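Local coordinates for protein putative metallopeptidase (Corynebacterium diphtheriae, PDB 3QOC) that probably acts as a metal-dependent aminopeptidase, the chain here being its N-terminal creatinase/prolidase-like domain alone, at residues L50-N53 / S57-I60; N84-L89 / E112-S117. One frame throughout, in Å; residues are numbered along the deposited sequence.

Interaction 1: residues L50-N53 / S57-I60; sequences LIIN and SARI
Ile51 and Arg59 form the hydrogen-bonded pair at the middle of this antiparallel beta hairpin, flanked by the non-hydrogen-bonded pairs Leu50-Ile60 and Ile52-Ala58. Among the backbone bonds, Ile51 N to Arg59 O (2.9 Å) is almost straight, whereas the returning bond, Arg59 N to Ile51 O (3.1 Å), is more bent but stays in the carbonyl plane. Asn53 N to Ser57 O extends the pairing to the turn, where three residues separate Asn53 from Ser57. Ala58 CA adds a CA-H...O contact to Ile51 O at 3.3 Å.

The polar side-chain contact lies at the same end. Asn53 CG sits beside its own backbone N (chi1 -62°), which turns the amide toward Ser57, and ND2 donates to Ser57 OG at 2.7 Å, the hydroxyl lying 18° out of the amide plane. Lys97 NZ engages the other amide atom, OD1, and Asp55 OD1 is a second partner of Ser57 OG, so each polar atom of the amide has a partner and the hydroxyl has two.

Apolar contacts follow the alternation of the strands. On one face Ile52 CD1 touches Ala58 CB at 3.6 Å, and Leu50 CD1 meets Ile60 CB at 3.9 Å. On the other, Ile51 CG2 lies 3.5 Å from Arg59 CB; the extended arginine then runs away to a salt bridge with Asp92.

Both strands are interior to the sheet: 49-53 also pairs with 28-31, and 58-62 with 78-81. Helices 9-19 and 34-41 cover the Leu50-Ile52 face, while Ile51 meets Ile93 on the reverse.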
ATOM      1  N   LEU A  50       0.561  -2.320   1.654  1.00 14.69           N
ATOM      2  CA  LEU A  50       1.050  -1.919   0.325  1.00 16.72           C
ATOM      3  C   LEU A  50       0.718  -0.439   0.115  1.00 18.02           C
ATOM      4  O   LEU A  50      -0.410  -0.044   0.319  1.00 19.04           O
ATOM      5  CB  LEU A  50       0.371  -2.706  -0.806  1.00 15.60           C
ATOM      6  CG  LEU A  50       0.665  -2.263  -2.260  1.00 16.95           C
ATOM      7  CD1 LEU A  50       2.148  -2.403  -2.530  1.00 20.61           C
ATOM      8  CD2 LEU A  50      -0.097  -3.050  -3.342  1.00 15.66           C
ATOM      9  N   ILE A  51       1.703   0.366  -0.232  1.00 19.11           N
ATOM     10  CA  ILE A  51       1.476   1.784  -0.464  1.00 21.00           C
ATOM     11  C   ILE A  51       1.719   2.020  -1.933  1.00 20.71           C
ATOM     12  O   ILE A  51       2.740   1.637  -2.433  1.00 19.06           O
ATOM     13  CB  ILE A  51       2.400   2.623   0.368  1.00 23.85           C
ATOM     14  CG1 ILE A  51       2.036   4.111   0.173  1.00 31.61           C
ATOM     15  CG2 ILE A  51       3.819   2.381   0.013  1.00 27.14           C
ATOM     16  CD1 ILE A  51       1.373   4.701   1.502  1.00 36.62           C
ATOM     17  N   ILE A  52       0.735   2.581  -2.634  1.00 22.07           N
ATOM     18  CA  ILE A  52       0.861   2.994  -4.038  1.00 23.59           C
ATOM     19  C   ILE A  52       0.824   4.547  -4.150  1.00 23.94           C
ATOM     20  O   ILE A  52      -0.176   5.123  -3.777  1.00 24.16           O
ATOM     21  CB  ILE A  52      -0.315   2.463  -4.917  1.00 24.36           C
ATOM     22  CG1 ILE A  52      -0.474   0.925  -4.895  1.00 24.53           C
ATOM     23  CG2 ILE A  52      -0.134   2.919  -6.391  1.00 23.40           C
ATOM     24  CD1 ILE A  52       0.790   0.287  -5.159  1.00 23.37           C
ATOM     25  N   ASN A  53       1.880   5.177  -4.674  1.00 23.23           N
ATOM     26  CA  ASN A  53       1.993   6.624  -4.745  1.00 24.58           C
ATOM     27  C   ASN A  53       1.467   7.171  -6.118  1.00 25.54           C
ATOM     28  O   ASN A  53       1.443   6.443  -7.131  1.00 24.94           O
ATOM     29  CB  ASN A  53       3.459   7.026  -4.618  1.00 24.55           C
ATOM     30  CG  ASN A  53       4.068   6.622  -3.290  1.00 29.19           C
ATOM     31  OD1 ASN A  53       3.533   6.971  -2.230  1.00 33.75           O
ATOM     32  ND2 ASN A  53       5.165   5.862  -3.330  1.00 26.85           N
ATOM     33  N   SER A  57       5.472   4.980  -8.059  1.00 29.77           N
ATOM     34  CA  SER A  57       6.303   4.161  -7.212  1.00 29.40           C
ATOM     35  C   SER A  57       5.373   3.476  -6.163  1.00 27.85           C
ATOM     36  O   SER A  57       4.176   3.830  -6.027  1.00 26.64           O
ATOM     37  CB  SER A  57       7.343   5.015  -6.517  1.00 29.89           C
ATOM     38  OG  SER A  57       6.662   5.829  -5.559  1.00 32.03           O
ATOM     39  N   ALA A  58       5.931   2.496  -5.482  1.00 25.58           N
ATOM     40  CA  ALA A  58       5.214   1.620  -4.559  1.00 24.50           C
ATOM     41  C   ALA A  58       6.158   1.016  -3.535  1.00 22.81           C
ATOM     42  O   ALA A  58       7.308   0.928  -3.774  1.00 24.68           O
ATOM     43  CB  ALA A  58       4.417   0.518  -5.276  1.00 20.66           C
ATOM     44  N   ARG A  59       5.634   0.610  -2.388  1.00 22.06           N
ATOM     45  CA  ARG A  59       6.428  -0.086  -1.384  1.00 21.06           C
ATOM     46  C   ARG A  59       5.509  -1.073  -0.678  1.00 19.17           C
ATOM     47  O   ARG A  59       4.347  -0.795  -0.462  1.00 18.65           O
ATOM     48  CB  ARG A  59       6.967   0.937  -0.398  1.00 22.14           C
ATOM     49  CG  ARG A  59       8.136   0.406   0.405  1.00 25.93           C
ATOM     50  CD  ARG A  59       8.691   1.507   1.318  1.00 30.48           C
ATOM     51  NE  ARG A  59       9.891   1.091   2.027  1.00 34.04           N
ATOM     52  CZ  ARG A  59      10.330   1.630   3.159  1.00 37.21           C
ATOM     53  NH1 ARG A  59       9.641   2.611   3.740  1.00 39.50           N
ATOM     54  NH2 ARG A  59      11.477   1.215   3.696  1.00 36.93           N
ATOM     55  N   ILE A  60       6.030  -2.237  -0.347  1.00 18.27           N
ATOM     56  CA  ILE A  60       5.241  -3.305   0.154  1.00 17.70           C
ATOM     57  C   ILE A  60       5.862  -3.793   1.458  1.00 18.56           C
ATOM     58  O   ILE A  60       7.066  -3.671   1.698  1.00 19.89           O
ATOM     59  CB  ILE A  60       5.095  -4.407  -0.879  1.00 17.16           C
ATOM     60  CG1 ILE A  60       3.974  -5.340  -0.450  1.00 18.24           C
ATOM     61  CG2 ILE A  60       6.428  -5.168  -1.092  1.00 15.33           C
ATOM     62  CD1 ILE A  60       3.539  -6.346  -1.629  1.00 17.62           C
TER

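Interaction 2: residues N84-L89 / E112-S117; sequences NCAPAL and EELRKS
The pyrrolidine ring of Pro87 has the CD2 methyl of Leu114 over one face and the carbonyl oxygen of Asn84, from its own helix, over the other; Ser117 OG approaches the ring at its CB edge. This is side-by-side helix packing within the alpha/beta fold of the creatinase/prolidase N-terminal domain. Helix 108-117 is the crossover between the parallel strands 97-102 and 122-127, and helix 85-91 lies alongside it. The short segments run nearly parallel, with axes 8.7 Å apart at closest and a crossing angle of -24°.

Leu114 makes its apolar contact through a single branch. CD2 comes within 3.7 Å of Pro87 CA and also reaches Ala86, with 4.2 Å to its CB, so the methyl rests against the junction of two consecutive residues. The Leu114 side chain stands at about a right angle to that of Pro87. It also touches Leu90, one helical turn further along the facing helix, and Leu106 in a loop.

No hydrogen bond crosses between the segments, and the contact area is small, 171 Å² in all. Pro87 sits in the first turn, where it has no N-H to offer; Asn84 O, lying 3.6 Å from Pro87 N, accepts instead from Ala88 N.

On helix 108-117, Ser117 has its hydroxyl beside its own backbone N (chi1 -65°), and OG packs 3.5 Å from Pro87 CB, while Ser117 CB lies 3.7 Å from Pro87 O.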
ATOM      1  N   ASN A  84       4.219  -5.529  12.265  1.00 30.37           N
ATOM      2  CA  ASN A  84       3.017  -4.708  12.034  1.00 29.99           C
ATOM      3  C   ASN A  84       3.113  -3.813  10.794  1.00 26.59           C
ATOM      4  O   ASN A  84       3.622  -2.697  10.815  1.00 24.17           O
ATOM      5  CB  ASN A  84       2.676  -3.922  13.279  1.00 31.78           C
ATOM      6  CG  ASN A  84       2.543  -4.827  14.493  1.00 39.82           C
ATOM      7  OD1 ASN A  84       1.679  -5.739  14.513  1.00 49.27           O
ATOM      8  ND2 ASN A  84       3.432  -4.639  15.488  1.00 45.06           N
ATOM      9  N   CYS A  85       2.642  -4.377   9.701  1.00 23.05           N
ATOM     10  CA  CYS A  85       3.020  -3.954   8.343  1.00 22.25           C
ATOM     11  C   CYS A  85       2.586  -2.541   8.000  1.00 20.82           C
ATOM     12  O   CYS A  85       3.384  -1.738   7.531  1.00 18.96           O
ATOM     13  CB  CYS A  85       2.312  -4.918   7.331  1.00 23.57           C
ATOM     14  SG  CYS A  85       3.113  -6.496   7.385  1.00 27.58           S
ATOM     15  N   ALA A  86       1.310  -2.261   8.214  1.00 19.54           N
ATOM     16  CA  ALA A  86       0.750  -0.984   7.777  1.00 21.11           C
ATOM     17  C   ALA A  86       1.359   0.200   8.580  1.00 21.21           C
ATOM     18  O   ALA A  86       1.830   1.190   7.967  1.00 22.11           O
ATOM     19  CB  ALA A  86      -0.789  -1.023   7.870  1.00 20.45           C
ATOM     20  N   PRO A  87       1.436   0.070   9.922  1.00 21.92           N
ATOM     21  CA  PRO A  87       2.033   1.172  10.642  1.00 23.22           C
ATOM     22  C   PRO A  87       3.464   1.428  10.245  1.00 23.63           C
ATOM     23  O   PRO A  87       3.894   2.585  10.198  1.00 21.46           O
ATOM     24  CB  PRO A  87       1.908   0.748  12.127  1.00 23.68           C
ATOM     25  CG  PRO A  87       0.636  -0.122  12.136  1.00 23.73           C
ATOM     26  CD  PRO A  87       0.692  -0.846  10.831  1.00 22.06           C
ATOM     27  N   ALA A  88       4.199   0.359   9.933  1.00 24.31           N
ATOM     28  CA  ALA A  88       5.617   0.535   9.574  1.00 24.03           C
ATOM     29  C   ALA A  88       5.800   1.232   8.247  1.00 23.24           C
ATOM     30  O   ALA A  88       6.662   2.070   8.140  1.00 24.82           O
ATOM     31  CB  ALA A  88       6.415  -0.805   9.637  1.00 24.77           C
ATOM     32  N   LEU A  89       5.042   0.887   7.207  1.00 23.35           N
ATOM     33  CA  LEU A  89       5.059   1.706   5.941  1.00 22.52           C
ATOM     34  C   LEU A  89       4.706   3.151   6.213  1.00 23.34           C
ATOM     35  O   LEU A  89       5.389   4.053   5.747  1.00 25.90           O
ATOM     36  CB  LEU A  89       4.079   1.196   4.843  1.00 21.70           C
ATOM     37  CG  LEU A  89       4.274  -0.163   4.193  1.00 18.61           C
ATOM     38  CD1 LEU A  89       3.006  -0.493   3.295  1.00 17.79           C
ATOM     39  CD2 LEU A  89       5.633  -0.152   3.424  1.00 16.72           C
ATOM     40  N   GLU A 112      -7.163   3.799  14.410  1.00 30.40           N
ATOM     41  CA  GLU A 112      -6.565   4.577  15.492  1.00 32.40           C
ATOM     42  C   GLU A 112      -5.072   4.221  15.666  1.00 30.82           C
ATOM     43  O   GLU A 112      -4.245   5.128  15.885  1.00 28.37           O
ATOM     44  CB  GLU A 112      -7.331   4.398  16.818  1.00 35.97           C
ATOM     45  CG  GLU A 112      -7.326   5.693  17.692  1.00 44.50           C
ATOM     46  CD  GLU A 112      -7.911   5.451  19.092  1.00 55.53           C
ATOM     47  OE1 GLU A 112      -8.058   4.245  19.451  1.00 60.07           O
ATOM     48  OE2 GLU A 112      -8.243   6.440  19.822  1.00 61.63           O
ATOM     49  N   GLU A 113      -4.723   2.931  15.531  1.00 29.32           N
ATOM     50  CA  GLU A 113      -3.306   2.533  15.621  1.00 30.81           C
ATOM     51  C   GLU A 113      -2.416   3.165  14.518  1.00 29.38           C
ATOM     52  O   GLU A 113      -1.400   3.676  14.832  1.00 30.77           O
ATOM     53  CB  GLU A 113      -3.123   0.997  15.656  1.00 32.47           C
ATOM     54  N   LEU A 114      -2.855   3.135  13.261  1.00 28.69           N
ATOM     55  CA  LEU A 114      -2.264   3.843  12.145  1.00 28.82           C
ATOM     56  C   LEU A 114      -2.061   5.299  12.370  1.00 28.59           C
ATOM     57  O   LEU A 114      -1.030   5.842  12.022  1.00 28.81           O
ATOM     58  CB  LEU A 114      -3.156   3.793  10.892  1.00 27.35           C
ATOM     59  CG  LEU A 114      -2.809   2.688   9.963  1.00 33.27           C
ATOM     60  CD1 LEU A 114      -3.675   2.845   8.726  1.00 31.69           C
ATOM     61  CD2 LEU A 114      -1.227   2.721   9.680  1.00 37.15           C
ATOM     62  N   ARG A 115      -3.087   5.965  12.835  1.00 29.20           N
ATOM     63  CA  ARG A 115      -2.927   7.388  13.067  1.00 30.75           C
ATOM     64  C   ARG A 115      -1.793   7.729  14.005  1.00 30.61           C
ATOM     65  O   ARG A 115      -1.161   8.770  13.832  1.00 32.56           O
ATOM     66  CB  ARG A 115      -4.209   8.033  13.500  1.00 31.91           C
ATOM     67  CG  ARG A 115      -5.225   8.024  12.381  1.00 35.16           C
ATOM     68  CD  ARG A 115      -6.271   9.018  12.662  1.00 40.53           C
ATOM     69  NE  ARG A 115      -7.611   8.593  12.322  1.00 46.18           N
ATOM     70  CZ  ARG A 115      -8.313   9.007  11.261  1.00 47.96           C
ATOM     71  NH1 ARG A 115      -9.562   8.553  11.105  1.00 49.27           N
ATOM     72  NH2 ARG A 115      -7.798   9.844  10.359  1.00 48.02           N
ATOM     73  N   LYS A 116      -1.460   6.839  14.920  1.00 29.85           N
ATOM     74  CA  LYS A 116      -0.405   7.123  15.848  1.00 31.07           C
ATOM     75  C   LYS A 116       0.950   7.200  15.158  1.00 29.88           C
ATOM     76  O   LYS A 116       1.855   7.898  15.632  1.00 30.91           O
ATOM     77  CB  LYS A 116      -0.377   6.028  16.933  1.00 33.67           C
ATOM     78  CG  LYS A 116      -1.657   6.008  17.798  1.00 37.23           C
ATOM     79  CD  LYS A 116      -1.463   5.109  18.989  1.00 45.01           C
ATOM     80  CE  LYS A 116      -2.652   5.191  19.912  1.00 52.27           C
ATOM     81  NZ  LYS A 116      -3.919   5.009  19.132  1.00 52.60           N
ATOM     82  N   SER A 117       1.102   6.422  14.088  1.00 27.93           N
ATOM     83  CA  SER A 117       2.362   6.286  13.370  1.00 27.59           C
ATOM     84  C   SER A 117       2.554   7.326  12.284  1.00 25.74           C
ATOM     85  O   SER A 117       3.667   7.507  11.837  1.00 24.89           O
ATOM     86  CB  SER A 117       2.480   4.924  12.693  1.00 29.64           C
ATOM     87  OG  SER A 117       2.536   3.872  13.641  1.00 35.02           O
TER

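The centres of interaction 1 and interaction 2 are about 15 Å apart, yet helix 85-91 touches both. Leu89, on a different side of the helix from the Pro87 contact, packs CD1 3.5 Å from Leu50 N and CD2 4.0 Å from Arg59 CG. Cys85 and Ala86 join it against Ala49, so the hairpin's Ile51-Arg59 face bears helix 85-91, which in turn meets helix 108-117. Asp92, the partner of Arg59, follows directly after helix 85-91. Neither contact holds a metal or ligand; in related enzymes the metal site lies in the C-terminal peptidase domain, probably also here, and that domain is absent from this chain.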